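PDB 4I17: exported protein, which is of unknown function but, as a helical TPR-repeat protein, probably serves as a scaffold for binding other proteins. Local coordinates for residues Ala192-Gly204 and Glu215-Ile227. Sequence-based numbering, arbitrary orientation.
Sequences ADAAFKKAVDYLG and EIKQMQDQVKAMI
The last helical hairpin of this TPR protein packs L203 and V223 into each other's helices, joining the long helix 182-209 to the short C-terminal helix 214-224. The segment axes run nearly antiparallel, at 157°, and approach to 9.1 Å, and two knobs-into-holes interactions interlock them. L203 fits among I216, M219, Q220 and V223, its CD1 3.7 Å from V223 CG2 while CD2 faces I216. V223 returns the fit among F196, A199, V200 and L203. With CG1 anti to its backbone N, V223 directs that methyl against V200 CG2 and the A199 methyl, leaving CG2 for L203.

The cross-helix hydrogen bond comes from the extended Q220 side chain, whose NE2 donates to V200 O at 3.0 Å with an N-H...O angle of 153°. This donor is tilted from the carbonyl plane, on the opposite face from G204 N, so the oxygen keeps its helical bond while accepting a second. G204 CA is 3.3 Å from Q220 NE2, and the lack of a side chain there lets the amide lie close to the backbone.

A type I beta turn from K224 to I227 brings two more side chains back onto helix 182-209. M226 CB lies over the centre of the F196 ring in a CH-pi contact, 3.6 Å from the centroid and 12° off the normal; the selenium of this selenomethionine stands obliquely farther out. I227 packs CD1 against V200 CG2 and rests CG2 near D193 and K197. I216 and M219 also touch helix 149-174. The contact is thus mainly apolar, and the one hydrogen bond between the segments, from the Q220 amide, ties that side chain to one helical turn.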
loop_
_atom_site.group_PDB
_atom_site.type_symbol
_atom_site.label_atom_id
_atom_site.label_comp_id
_atom_site.label_asym_id
_atom_site.label_seq_id
_atom_site.Cartn_x
_atom_site.Cartn_y
_atom_site.Cartn_z
ATOM N N ALA A 192 -10.412 -12.882 25.898
ATOM C CA ALA A 192 -11.209 -11.702 25.535
ATOM C C ALA A 192 -10.591 -10.442 26.137
ATOM O O ALA A 192 -10.454 -9.439 25.437
ATOM C CB ALA A 192 -12.647 -11.861 26.011
ATOM N N ASP A 193 -10.212 -10.499 27.424
ATOM C CA ASP A 193 -9.587 -9.379 28.149
ATOM C C ASP A 193 -8.331 -8.898 27.426
ATOM O O ASP A 193 -8.146 -7.693 27.237
ATOM C CB ASP A 193 -9.240 -9.774 29.601
ATOM C CG ASP A 193 -9.001 -8.585 30.527
ATOM O OD1 ASP A 193 -9.825 -7.643 30.513
ATOM O OD2 ASP A 193 -8.053 -8.640 31.328
ATOM N N ALA A 194 -7.483 -9.834 26.976
ATOM C CA ALA A 194 -6.253 -9.481 26.233
ATOM C C ALA A 194 -6.596 -8.759 24.915
ATOM O O ALA A 194 -5.963 -7.742 24.574
ATOM C CB ALA A 194 -5.453 -10.739 25.952
ATOM N N ALA A 195 -7.596 -9.272 24.169
ATOM C CA ALA A 195 -8.039 -8.637 22.905
ATOM C C ALA A 195 -8.567 -7.231 23.172
ATOM O O ALA A 195 -8.195 -6.300 22.464
ATOM C CB ALA A 195 -9.123 -9.484 22.260
ATOM N N PHE A 196 -9.433 -7.064 24.194
ATOM C CA PHE A 196 -9.993 -5.743 24.521
ATOM C C PHE A 196 -8.913 -4.779 24.958
ATOM O O PHE A 196 -8.964 -3.600 24.604
ATOM C CB PHE A 196 -11.080 -5.833 25.608
ATOM C CG PHE A 196 -12.370 -6.536 25.212
ATOM C CD1 PHE A 196 -12.949 -6.324 23.958
ATOM C CD2 PHE A 196 -12.989 -7.432 26.084
ATOM C CE1 PHE A 196 -14.155 -6.958 23.609
ATOM C CE2 PHE A 196 -14.185 -8.063 25.732
ATOM C CZ PHE A 196 -14.764 -7.818 24.505
ATOM N N LYS A 197 -7.922 -5.259 25.710
ATOM C CA LYS A 197 -6.837 -4.371 26.126
ATOM C C LYS A 197 -5.999 -3.941 24.912
ATOM O O LYS A 197 -5.632 -2.765 24.834
ATOM C CB LYS A 197 -5.998 -5.038 27.213
ATOM C CG LYS A 197 -6.731 -4.948 28.557
ATOM C CD LYS A 197 -6.023 -5.665 29.689
ATOM C CE LYS A 197 -6.803 -5.522 30.976
ATOM N NZ LYS A 197 -6.210 -6.346 32.066
ATOM N N LYS A 198 -5.758 -4.840 23.932
ATOM C CA LYS A 198 -5.037 -4.411 22.699
ATOM C C LYS A 198 -5.846 -3.392 21.959
ATOM O O LYS A 198 -5.300 -2.384 21.488
ATOM C CB LYS A 198 -4.785 -5.613 21.760
ATOM C CG LYS A 198 -3.593 -6.450 22.135
ATOM C CD LYS A 198 -3.462 -7.650 21.191
ATOM C CE LYS A 198 -2.549 -7.362 20.021
ATOM N NZ LYS A 198 -2.088 -8.611 19.353
ATOM N N ALA A 199 -7.170 -3.629 21.851
ATOM C CA ALA A 199 -8.097 -2.703 21.174
ATOM C C ALA A 199 -8.082 -1.297 21.808
ATOM O O ALA A 199 -7.984 -0.304 21.076
ATOM C CB ALA A 199 -9.499 -3.274 21.219
ATOM N N VAL A 200 -8.159 -1.207 23.154
ATOM C CA VAL A 200 -8.172 0.081 23.857
ATOM C C VAL A 200 -6.891 0.868 23.537
ATOM O O VAL A 200 -6.937 2.097 23.338
ATOM C CB VAL A 200 -8.348 -0.109 25.387
ATOM C CG1 VAL A 200 -8.172 1.207 26.152
ATOM C CG2 VAL A 200 -9.699 -0.719 25.702
ATOM N N ASP A 201 -5.763 0.164 23.501
ATOM C CA ASP A 201 -4.464 0.797 23.248
ATOM C C ASP A 201 -4.356 1.278 21.810
ATOM O O ASP A 201 -3.948 2.419 21.611
ATOM C CB ASP A 201 -3.317 -0.163 23.596
ATOM C CG ASP A 201 -3.127 -0.352 25.098
ATOM O OD1 ASP A 201 -3.734 0.431 25.892
ATOM O OD2 ASP A 201 -2.347 -1.245 25.484
ATOM N N TYR A 202 -4.750 0.456 20.810
ATOM C CA TYR A 202 -4.685 0.926 19.407
ATOM C C TYR A 202 -5.632 2.108 19.187
ATOM O O TYR A 202 -5.311 3.058 18.494
ATOM C CB TYR A 202 -5.105 -0.205 18.469
ATOM C CG TYR A 202 -4.060 -1.274 18.266
ATOM C CD1 TYR A 202 -2.760 -0.943 17.885
ATOM C CD2 TYR A 202 -4.392 -2.619 18.358
ATOM C CE1 TYR A 202 -1.805 -1.930 17.627
ATOM C CE2 TYR A 202 -3.451 -3.617 18.100
ATOM C CZ TYR A 202 -2.158 -3.265 17.744
ATOM O OH TYR A 202 -1.236 -4.250 17.502
ATOM N N LEU A 203 -6.818 2.029 19.765
ATOM C CA LEU A 203 -7.799 3.108 19.590
ATOM C C LEU A 203 -7.324 4.368 20.289
ATOM O O LEU A 203 -7.448 5.458 19.742
ATOM C CB LEU A 203 -9.180 2.671 20.088
ATOM C CG LEU A 203 -9.864 1.572 19.253
ATOM C CD1 LEU A 203 -11.064 1.012 19.994
ATOM C CD2 LEU A 203 -10.335 2.124 17.872
ATOM N N GLY A 204 -6.719 4.218 21.454
ATOM C CA GLY A 204 -6.144 5.349 22.184
ATOM C C GLY A 204 -5.099 6.075 21.347
ATOM O O GLY A 204 -5.086 7.308 21.309
ATOM N N GLU A 215 -15.827 9.455 16.357
ATOM C CA GLU A 215 -16.303 8.068 16.382
ATOM C C GLU A 215 -15.236 7.125 16.933
ATOM O O GLU A 215 -15.582 6.123 17.524
ATOM C CB GLU A 215 -16.728 7.606 14.977
ATOM C CG GLU A 215 -18.070 8.197 14.562
ATOM C CD GLU A 215 -18.435 8.176 13.089
ATOM O OE1 GLU A 215 -18.100 7.187 12.394
ATOM O OE2 GLU A 215 -19.137 9.117 12.650
ATOM N N ILE A 216 -13.939 7.454 16.764
ATOM C CA ILE A 216 -12.883 6.596 17.307
ATOM C C ILE A 216 -12.918 6.655 18.830
ATOM O O ILE A 216 -12.813 5.624 19.476
ATOM C CB ILE A 216 -11.486 6.974 16.774
ATOM C CG1 ILE A 216 -11.481 7.053 15.237
ATOM C CG2 ILE A 216 -10.457 5.955 17.281
ATOM C CD1 ILE A 216 -10.105 7.395 14.606
ATOM N N LYS A 217 -13.129 7.848 19.391
ATOM C CA LYS A 217 -13.217 8.018 20.847
ATOM C C LYS A 217 -14.422 7.233 21.371
ATOM O O LYS A 217 -14.336 6.544 22.397
ATOM C CB LYS A 217 -13.311 9.526 21.192
ATOM C CG LYS A 217 -13.354 9.849 22.688
ATOM C CD LYS A 217 -12.013 9.721 23.393
ATOM C CE LYS A 217 -12.223 9.715 24.895
ATOM N NZ LYS A 217 -10.940 9.642 25.630
ATOM N N GLN A 218 -15.546 7.299 20.645
ATOM C CA GLN A 218 -16.753 6.576 21.057
ATOM C C GLN A 218 -16.496 5.074 21.051
ATOM O O GLN A 218 -16.901 4.366 21.977
ATOM C CB GLN A 218 -17.920 6.940 20.141
ATOM C CG GLN A 218 -18.508 8.299 20.462
ATOM C CD GLN A 218 -19.607 8.259 21.505
ATOM O OE1 GLN A 218 -19.556 8.920 22.546
ATOM N NE2 GLN A 218 -20.660 7.524 21.221
HETATM N N MSE A 219 -15.801 4.572 20.039
HETATM C CA MSE A 219 -15.550 3.136 20.046
HETATM C C MSE A 219 -14.583 2.753 21.169
HETATM O O MSE A 219 -14.796 1.715 21.802
HETATM C CB MSE A 219 -15.045 2.623 18.704
HETATM C CG MSE A 219 -14.622 1.175 18.812
HETATM SE SE MSE A 219 -14.135 0.462 17.163
HETATM C CE MSE A 219 -15.937 0.023 16.510
ATOM N N GLN A 220 -13.587 3.595 21.477
ATOM C CA GLN A 220 -12.676 3.276 22.582
ATOM C C GLN A 220 -13.469 3.183 23.897
ATOM O O GLN A 220 -13.209 2.290 24.722
ATOM C CB GLN A 220 -11.552 4.288 22.689
ATOM C CG GLN A 220 -10.434 3.781 23.597
ATOM C CD GLN A 220 -9.566 4.874 24.146
ATOM O OE1 GLN A 220 -9.977 6.020 24.291
ATOM N NE2 GLN A 220 -8.324 4.535 24.467
ATOM N N ASP A 221 -14.465 4.074 24.074
ATOM C CA ASP A 221 -15.324 4.035 25.268
ATOM C C ASP A 221 -16.094 2.728 25.334
ATOM O O ASP A 221 -16.231 2.160 26.418
ATOM C CB ASP A 221 -16.316 5.213 25.264
ATOM C CG ASP A 221 -15.712 6.598 25.413
ATOM O OD1 ASP A 221 -14.571 6.701 25.909
ATOM O OD2 ASP A 221 -16.400 7.583 25.069
ATOM N N GLN A 222 -16.586 2.222 24.171
ATOM C CA GLN A 222 -17.315 0.946 24.134
ATOM C C GLN A 222 -16.380 -0.191 24.553
ATOM O O GLN A 222 -16.803 -1.060 25.299
ATOM C CB GLN A 222 -17.907 0.648 22.735
ATOM C CG GLN A 222 -18.799 1.726 22.087
ATOM C CD GLN A 222 -19.655 2.528 23.035
ATOM O OE1 GLN A 222 -20.495 1.978 23.736
ATOM N NE2 GLN A 222 -19.468 3.861 23.053
ATOM N N VAL A 223 -15.123 -0.182 24.075
ATOM C CA VAL A 223 -14.167 -1.235 24.454
ATOM C C VAL A 223 -13.875 -1.146 25.962
ATOM O O VAL A 223 -13.931 -2.170 26.650
ATOM C CB VAL A 223 -12.863 -1.274 23.622
ATOM C CG1 VAL A 223 -12.108 -2.583 23.909
ATOM C CG2 VAL A 223 -13.152 -1.172 22.131
ATOM N N LYS A 224 -13.623 0.062 26.488
ATOM C CA LYS A 224 -13.360 0.240 27.929
ATOM C C LYS A 224 -14.490 -0.321 28.778
ATOM O O LYS A 224 -14.218 -0.875 29.836
ATOM C CB LYS A 224 -13.114 1.702 28.306
ATOM C CG LYS A 224 -11.783 2.229 27.804
ATOM C CD LYS A 224 -11.531 3.643 28.313
ATOM C CE LYS A 224 -10.270 4.217 27.711
ATOM N NZ LYS A 224 -10.070 5.639 28.099
ATOM N N ALA A 225 -15.746 -0.234 28.302
ATOM C CA ALA A 225 -16.908 -0.772 29.036
ATOM C C ALA A 225 -16.874 -2.321 29.146
ATOM O O ALA A 225 -17.571 -2.897 29.988
ATOM C CB ALA A 225 -18.194 -0.348 28.355
HETATM N N MSE A 226 -16.074 -2.981 28.299
HETATM C CA MSE A 226 -15.929 -4.447 28.266
HETATM C C MSE A 226 -14.848 -4.938 29.212
HETATM O O MSE A 226 -14.774 -6.129 29.481
HETATM C CB MSE A 226 -15.591 -4.893 26.834
HETATM C CG MSE A 226 -16.618 -4.469 25.851
HETATM SE SE MSE A 226 -18.189 -5.545 26.103
HETATM C CE MSE A 226 -18.085 -6.336 24.311
ATOM N N ILE A 227 -13.990 -4.049 29.683
ATOM C CA ILE A 227 -12.885 -4.391 30.591
ATOM C C ILE A 227 -13.343 -4.165 32.035
ATOM O O ILE A 227 -14.005 -5.027 32.607
ATOM C CB ILE A 227 -11.620 -3.571 30.248
ATOM C CG1 ILE A 227 -11.183 -3.846 28.803
ATOM C CG2 ILE A 227 -10.481 -3.872 31.225
ATOM C CD1 ILE A 227 -10.246 -2.902 28.289
#